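Local coordinates for adenylyltransferase and sulfurtransferase uba4 (Chaetomium thermophilum, PDB 6YUB), which probably adenylates a ubiquitin-like sulfur-carrier protein and transfers sulfur to it, for tRNA wobble-uridine thiolation and molybdenum cofactor biosynthesis, at residues B[141-146]-B[296-301]; B[162-167]-B[215-220]; B[208-213]-B[254-259]. One frame throughout, in Å; residues are numbered along the deposited sequence.

How the contacts relate
Contacts 2 and 3 share helix 208-228. They set its middle and its N-terminal end against the neighbouring antiparallel strands 161-167 and 250-255 of one mixed sheet, and they touch where G162 N lies 2.9 Å from Y254 O, a probable hydrogen bond. Contact 2 is the core one, its centre about 7 Å from the centre of the chain; contact 3 lies about 19 Å out, yet its touching residues are buried, with a second protein chain alongside. Both work by apolar packing, joined in contact 3 by a sulfur-aromatic approach. Contact 1 stands apart, partly buried near the zinc site: a single tyrosine-to-carboxylate hydrogen bond ties helix 135-148 to the loop after helix 290-294.

Contact 1 of 3, residues B[141-146]-B[296-301]; sequences ISDVCV and GNPNYV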
# COMPACT_ATOMS: atom_id res chain seq x y z
N ILE B 141 4.16 -22.81 -9.56
CA ILE B 141 3.38 -22.01 -10.51
C ILE B 141 4.30 -21.32 -11.50
O ILE B 141 4.05 -21.33 -12.72
CB ILE B 141 2.49 -21.01 -9.74
CG1 ILE B 141 1.43 -21.76 -8.94
CG2 ILE B 141 1.83 -20.04 -10.71
CD1 ILE B 141 0.81 -20.94 -7.82
N SER B 142 5.39 -20.73 -11.02
CA SER B 142 6.36 -20.13 -11.93
C SER B 142 6.84 -21.13 -12.97
O SER B 142 6.81 -20.86 -14.18
CB SER B 142 7.54 -19.57 -11.14
OG SER B 142 8.33 -18.70 -11.93
N ASP B 143 7.29 -22.31 -12.52
CA ASP B 143 7.76 -23.33 -13.45
C ASP B 143 6.71 -23.63 -14.52
O ASP B 143 7.01 -23.59 -15.72
CB ASP B 143 8.13 -24.59 -12.67
CG ASP B 143 9.37 -24.41 -11.82
OD1 ASP B 143 10.04 -23.35 -11.96
OD2 ASP B 143 9.69 -25.31 -11.01
N VAL B 144 5.47 -23.90 -14.10
CA VAL B 144 4.43 -24.27 -15.05
C VAL B 144 4.12 -23.11 -15.99
O VAL B 144 3.91 -23.32 -17.20
CB VAL B 144 3.17 -24.73 -14.29
CG1 VAL B 144 2.00 -24.91 -15.24
CG2 VAL B 144 3.45 -26.01 -13.52
N CYS B 145 4.10 -21.89 -15.48
CA CYS B 145 3.88 -20.73 -16.34
C CYS B 145 4.97 -20.62 -17.40
O CYS B 145 4.68 -20.30 -18.56
CB CYS B 145 3.81 -19.46 -15.50
SG CYS B 145 2.25 -19.30 -14.60
N VAL B 146 6.22 -20.87 -17.02
CA VAL B 146 7.30 -20.85 -17.99
C VAL B 146 7.08 -21.91 -19.06
O VAL B 146 7.23 -21.64 -20.26
CB VAL B 146 8.66 -21.03 -17.28
CG1 VAL B 146 9.72 -21.47 -18.28
CG2 VAL B 146 9.06 -19.74 -16.58
N GLY B 296 7.23 -35.74 -9.78
CA GLY B 296 8.01 -35.40 -8.61
C GLY B 296 9.43 -34.95 -8.87
O GLY B 296 10.22 -34.90 -7.93
N ASN B 297 9.77 -34.63 -10.11
CA ASN B 297 11.09 -34.10 -10.45
C ASN B 297 10.94 -32.77 -11.18
O ASN B 297 10.56 -32.77 -12.37
CB ASN B 297 11.86 -35.09 -11.32
CG ASN B 297 13.24 -34.59 -11.70
OD1 ASN B 297 13.89 -33.88 -10.93
ND2 ASN B 297 13.70 -34.95 -12.89
N PRO B 298 11.23 -31.62 -10.55
CA PRO B 298 11.80 -31.48 -9.21
C PRO B 298 10.80 -31.73 -8.09
O PRO B 298 9.61 -31.90 -8.34
CB PRO B 298 12.29 -30.03 -9.19
CG PRO B 298 11.34 -29.32 -10.10
CD PRO B 298 10.98 -30.31 -11.19
N ASN B 299 11.29 -31.75 -6.86
CA ASN B 299 10.46 -31.90 -5.67
C ASN B 299 10.30 -30.55 -5.00
O ASN B 299 11.30 -29.89 -4.68
CB ASN B 299 11.08 -32.92 -4.70
CG ASN B 299 10.05 -33.52 -3.76
OD1 ASN B 299 9.24 -34.36 -4.17
ND2 ASN B 299 10.08 -33.10 -2.50
N TYR B 300 9.06 -30.13 -4.79
CA TYR B 300 8.76 -28.83 -4.20
C TYR B 300 8.66 -28.99 -2.69
O TYR B 300 7.58 -29.18 -2.13
CB TYR B 300 7.49 -28.25 -4.82
CG TYR B 300 7.64 -28.03 -6.31
CD1 TYR B 300 8.18 -26.85 -6.81
CD2 TYR B 300 7.27 -29.01 -7.22
CE1 TYR B 300 8.33 -26.65 -8.16
CE2 TYR B 300 7.41 -28.82 -8.58
CZ TYR B 300 7.94 -27.63 -9.05
OH TYR B 300 8.09 -27.43 -10.40
N VAL B 301 9.82 -28.93 -2.03
CA VAL B 301 9.89 -29.13 -0.59
C VAL B 301 9.27 -27.94 0.13
O VAL B 301 9.47 -26.78 -0.27
CB VAL B 301 11.35 -29.35 -0.16
CG1 VAL B 301 12.25 -28.25 -0.72
CG2 VAL B 301 11.45 -29.40 1.36
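Y300 reaches across from the loop after helix 290-294 and gives its phenol hydrogen to the carboxylate of D143 on helix 135-148, OH to OD2 at 2.7 Å. The acceptor lies in the plane of the tyrosine ring and at its edge, where D143 OD2 is 3.4 Å from Y300 CE1. OD2 accepts the hydrogen bond through its anti lone pair, the one turned away from the other oxygen, and the carboxylate plane is rotated 49° from that of the ring. The two side chains meet from opposite directions. On the helix, CG of D143 is anti to the carbonyl carbon (chi1 -69°), which swings the carboxylate out to the loop. P298 adds only a light touch, its CG 4.4 Å from D143 OD2. The chain is the N-terminal, ThiF-type adenylyltransferase part of the protein, and the contact lies beside the Cys4 zinc site built by C184, C187, C279 and C282; the D143 side chain comes within about 7 Å of the zinc but is no ligand. OD2 has a second partner in R186, which forms a salt bridge through NH2, so the same oxygen serves a phenol and a guanidinium, an arrangement that probably favours the charged carboxylate. Further out, I293 of helix 290-294 packs against D143, P298 and Y300. That helix ends in a Schellman motif with G296 at positive phi, a cis peptide bond precedes P298, and Y300 centres an inverse gamma turn. S142 OG is hydrogen-bonded to the backbone N of Y185, a further tie to helix 185-188, which carries the zinc ligand C187.

Contact 2 of 3, residues B[162-167]-B[215-220]; sequences GQLIVL and GVAQAG
L164 makes this contact with one methyl, CD1, which points from strand 161-167 into helix 208-228. All of the touching across the two segments is van der Waals packing. L164 CD1 rests 3.8 Å from A217 CB. The same L164 CD1 also comes within 3.6 Å of Q218 CG and 3.5 Å of the Q218 backbone N. A first torsion that sets CG anti to the backbone N (chi1 173°) makes the leucine branch stand out from the strand toward the helix. Q218 offers L164 only its aliphatic root. Beyond CG the glutamine chain runs on extended, and there the interaction changes to hydrogen bonding: its NE2 donates to the backbone oxygens of D130 and V153, which ties the helix to strands 127-130 and 152-158. A second protein chain also packs here, with apolar side chains on L164, V216 and A217. A helix packed against a sheet in which strand 161-167 runs antiparallel to strand 152-158 and continues a parallel Rossmann-type half is the architecture of the ThiF/MoeB adenylyltransferase fold.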
# COMPACT_ATOMS: atom_id res chain seq x y z
N GLY B 162 4.72 -7.11 2.35
CA GLY B 162 4.16 -7.81 1.22
C GLY B 162 5.01 -7.57 -0.02
O GLY B 162 5.84 -6.65 -0.06
N GLN B 163 4.80 -8.40 -1.03
CA GLN B 163 5.59 -8.33 -2.25
C GLN B 163 4.71 -8.57 -3.46
O GLN B 163 3.67 -9.22 -3.38
CB GLN B 163 6.73 -9.36 -2.23
CG GLN B 163 7.67 -9.21 -1.05
CD GLN B 163 8.86 -10.15 -1.13
OE1 GLN B 163 9.83 -10.01 -0.37
NE2 GLN B 163 8.80 -11.10 -2.05
N LEU B 164 5.15 -8.05 -4.60
CA LEU B 164 4.44 -8.23 -5.86
C LEU B 164 5.43 -8.11 -7.01
O LEU B 164 6.34 -7.28 -6.97
CB LEU B 164 3.32 -7.20 -6.02
CG LEU B 164 2.61 -7.17 -7.37
CD1 LEU B 164 1.10 -7.14 -7.18
CD2 LEU B 164 3.06 -5.96 -8.17
N ILE B 165 5.25 -8.95 -8.03
CA ILE B 165 6.12 -8.91 -9.20
C ILE B 165 5.39 -9.57 -10.37
O ILE B 165 4.68 -10.55 -10.19
CB ILE B 165 7.48 -9.59 -8.92
CG1 ILE B 165 8.43 -9.39 -10.10
CG2 ILE B 165 7.28 -11.08 -8.64
CD1 ILE B 165 9.88 -9.56 -9.74
N VAL B 166 5.59 -9.01 -11.56
CA VAL B 166 5.08 -9.56 -12.80
C VAL B 166 6.21 -10.33 -13.48
O VAL B 166 7.32 -9.80 -13.66
CB VAL B 166 4.53 -8.46 -13.72
CG1 VAL B 166 3.96 -9.06 -15.01
CG2 VAL B 166 3.48 -7.65 -13.00
N LEU B 167 5.94 -11.58 -13.84
CA LEU B 167 6.96 -12.49 -14.34
C LEU B 167 6.55 -13.05 -15.70
O LEU B 167 5.36 -13.19 -16.00
CB LEU B 167 7.21 -13.64 -13.36
CG LEU B 167 7.64 -13.25 -11.95
CD1 LEU B 167 7.41 -14.39 -10.96
CD2 LEU B 167 9.10 -12.81 -11.94
N GLY B 215 -3.12 -7.62 -2.96
CA GLY B 215 -4.16 -8.21 -3.79
C GLY B 215 -4.76 -7.21 -4.76
O GLY B 215 -4.92 -7.50 -5.95
N VAL B 216 -5.11 -6.02 -4.26
CA VAL B 216 -5.61 -4.98 -5.14
C VAL B 216 -4.58 -4.66 -6.22
O VAL B 216 -4.91 -4.53 -7.40
CB VAL B 216 -5.99 -3.73 -4.33
CG1 VAL B 216 -6.29 -2.55 -5.26
CG2 VAL B 216 -7.19 -4.02 -3.44
N ALA B 217 -3.31 -4.55 -5.83
CA ALA B 217 -2.25 -4.30 -6.80
C ALA B 217 -2.19 -5.41 -7.85
O ALA B 217 -1.96 -5.13 -9.03
CB ALA B 217 -0.91 -4.17 -6.08
N GLN B 218 -2.40 -6.66 -7.43
CA GLN B 218 -2.40 -7.76 -8.39
C GLN B 218 -3.48 -7.58 -9.45
O GLN B 218 -3.24 -7.82 -10.64
CB GLN B 218 -2.62 -9.09 -7.66
CG GLN B 218 -1.38 -9.77 -7.18
CD GLN B 218 -1.69 -11.10 -6.52
OE1 GLN B 218 -2.28 -11.14 -5.44
NE2 GLN B 218 -1.31 -12.19 -7.17
N ALA B 219 -4.69 -7.18 -9.03
CA ALA B 219 -5.76 -6.94 -9.99
C ALA B 219 -5.40 -5.80 -10.92
O ALA B 219 -5.60 -5.89 -12.14
CB ALA B 219 -7.07 -6.65 -9.25
N GLY B 220 -4.84 -4.72 -10.38
CA GLY B 220 -4.44 -3.60 -11.22
C GLY B 220 -3.46 -4.01 -12.31
O GLY B 220 -3.50 -3.48 -13.42

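Contact 3 of 3, residues B[208-213]-B[254-259]; sequences GPVVGM and YTYDLN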
# COMPACT_ATOMS: atom_id res chain seq x y z
N GLY B 208 -4.38 -7.33 7.72
CA GLY B 208 -5.29 -7.30 6.60
C GLY B 208 -4.89 -6.30 5.53
O GLY B 208 -4.78 -6.64 4.35
N PRO B 209 -4.67 -5.04 5.93
CA PRO B 209 -4.32 -4.03 4.92
C PRO B 209 -3.09 -4.40 4.09
O PRO B 209 -3.04 -4.09 2.89
CB PRO B 209 -4.08 -2.76 5.76
CG PRO B 209 -4.90 -2.97 6.99
CD PRO B 209 -4.84 -4.46 7.27
N VAL B 210 -2.10 -5.05 4.70
CA VAL B 210 -0.91 -5.46 3.95
C VAL B 210 -1.30 -6.38 2.80
O VAL B 210 -1.11 -6.06 1.62
CB VAL B 210 0.11 -6.14 4.88
CG1 VAL B 210 1.22 -6.77 4.07
CG2 VAL B 210 0.67 -5.13 5.88
N VAL B 211 -1.87 -7.55 3.13
CA VAL B 211 -2.25 -8.51 2.11
C VAL B 211 -3.34 -7.93 1.21
O VAL B 211 -3.42 -8.26 0.02
CB VAL B 211 -2.69 -9.83 2.76
CG1 VAL B 211 -4.10 -9.71 3.34
CG2 VAL B 211 -2.61 -10.96 1.76
N GLY B 212 -4.20 -7.08 1.76
CA GLY B 212 -5.23 -6.45 0.94
C GLY B 212 -4.65 -5.55 -0.13
O GLY B 212 -5.12 -5.53 -1.27
N MET B 213 -3.61 -4.78 0.21
CA MET B 213 -3.01 -3.87 -0.75
C MET B 213 -2.31 -4.62 -1.88
O MET B 213 -2.39 -4.22 -3.04
CB MET B 213 -2.02 -2.93 -0.05
CG MET B 213 -2.65 -1.61 0.38
SD MET B 213 -1.51 -0.43 1.13
CE MET B 213 -1.71 -0.81 2.87
N TYR B 254 6.24 -3.71 0.16
CA TYR B 254 5.56 -2.80 1.06
C TYR B 254 5.77 -3.27 2.50
O TYR B 254 5.34 -4.37 2.86
CB TYR B 254 4.07 -2.72 0.74
CG TYR B 254 3.29 -1.90 1.75
CD1 TYR B 254 3.72 -0.62 2.10
CD2 TYR B 254 2.15 -2.40 2.35
CE1 TYR B 254 3.03 0.13 3.02
CE2 TYR B 254 1.44 -1.65 3.27
CZ TYR B 254 1.89 -0.39 3.61
OH TYR B 254 1.20 0.37 4.52
N THR B 255 6.43 -2.44 3.30
CA THR B 255 6.71 -2.76 4.69
C THR B 255 5.73 -2.01 5.59
O THR B 255 5.53 -0.80 5.43
CB THR B 255 8.15 -2.39 5.05
OG1 THR B 255 9.05 -3.08 4.18
CG2 THR B 255 8.45 -2.77 6.50
N TYR B 256 5.12 -2.73 6.52
CA TYR B 256 4.05 -2.21 7.37
C TYR B 256 4.49 -2.36 8.83
O TYR B 256 4.64 -3.48 9.32
CB TYR B 256 2.75 -2.97 7.10
CG TYR B 256 1.54 -2.49 7.87
CD1 TYR B 256 1.27 -2.95 9.16
CD2 TYR B 256 0.64 -1.59 7.30
CE1 TYR B 256 0.16 -2.52 9.85
CE2 TYR B 256 -0.47 -1.16 7.99
CZ TYR B 256 -0.71 -1.63 9.27
OH TYR B 256 -1.83 -1.20 9.96
N ASP B 257 4.67 -1.23 9.50
CA ASP B 257 5.07 -1.20 10.90
C ASP B 257 3.99 -0.48 11.70
O ASP B 257 3.62 0.65 11.38
CB ASP B 257 6.42 -0.50 11.08
CG ASP B 257 7.03 -0.74 12.45
OD1 ASP B 257 6.31 -0.56 13.46
OD2 ASP B 257 8.21 -1.12 12.52
N LEU B 258 3.49 -1.14 12.75
CA LEU B 258 2.35 -0.63 13.49
C LEU B 258 2.67 0.64 14.28
O LEU B 258 1.75 1.36 14.67
CB LEU B 258 1.82 -1.70 14.44
CG LEU B 258 1.19 -2.92 13.78
CD1 LEU B 258 1.09 -4.08 14.76
CD2 LEU B 258 -0.19 -2.57 13.24
N ASN B 259 3.95 0.93 14.51
CA ASN B 259 4.35 2.07 15.33
C ASN B 259 4.90 3.23 14.51
O ASN B 259 5.56 4.11 15.05
CB ASN B 259 5.39 1.63 16.37
CG ASN B 259 5.58 2.66 17.47
OD1 ASN B 259 4.61 3.20 18.01
ND2 ASN B 259 6.83 2.94 17.81
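V210 and M213, near the start of helix 208-228, pack on Y254 and Y256 where strand 250-255 of the ThiF-type fold runs into a loop. The tight part holds all four touching residues. V210 CG2 meets the root of Y256, 3.2 Å from its CB and 3.4 Å from its CG, unusually short, perhaps partly coordinate error; this methyl is placed there by lying anti to the valine's carbonyl carbon. M213 makes a Met-aromatic contact with Y254: SD lies 4.4 Å from the ring centroid, oblique, 34° off the normal, and the chain bends at chi3 (-94°) to bring CE to 3.3 Å from Y254 CE2. V210 CG2 touches Y254 CE2 more lightly, at 4.4 Å. Y254 also stacks on F267, so an alanine here would probably leave the M213 sulfur and methyl without their aromatic partner and open a gap beside F267. On the looser side, Y256 OH is hydrogen-bonded to the backbone of a second protein chain, which also packs on L258 and N259 and hydrogen-bonds to L258 O; D257 is exposed. The loop also forms an Asx turn: D257 OD1 accepts from N259 N at 3.0 Å, nearly straight at 169°.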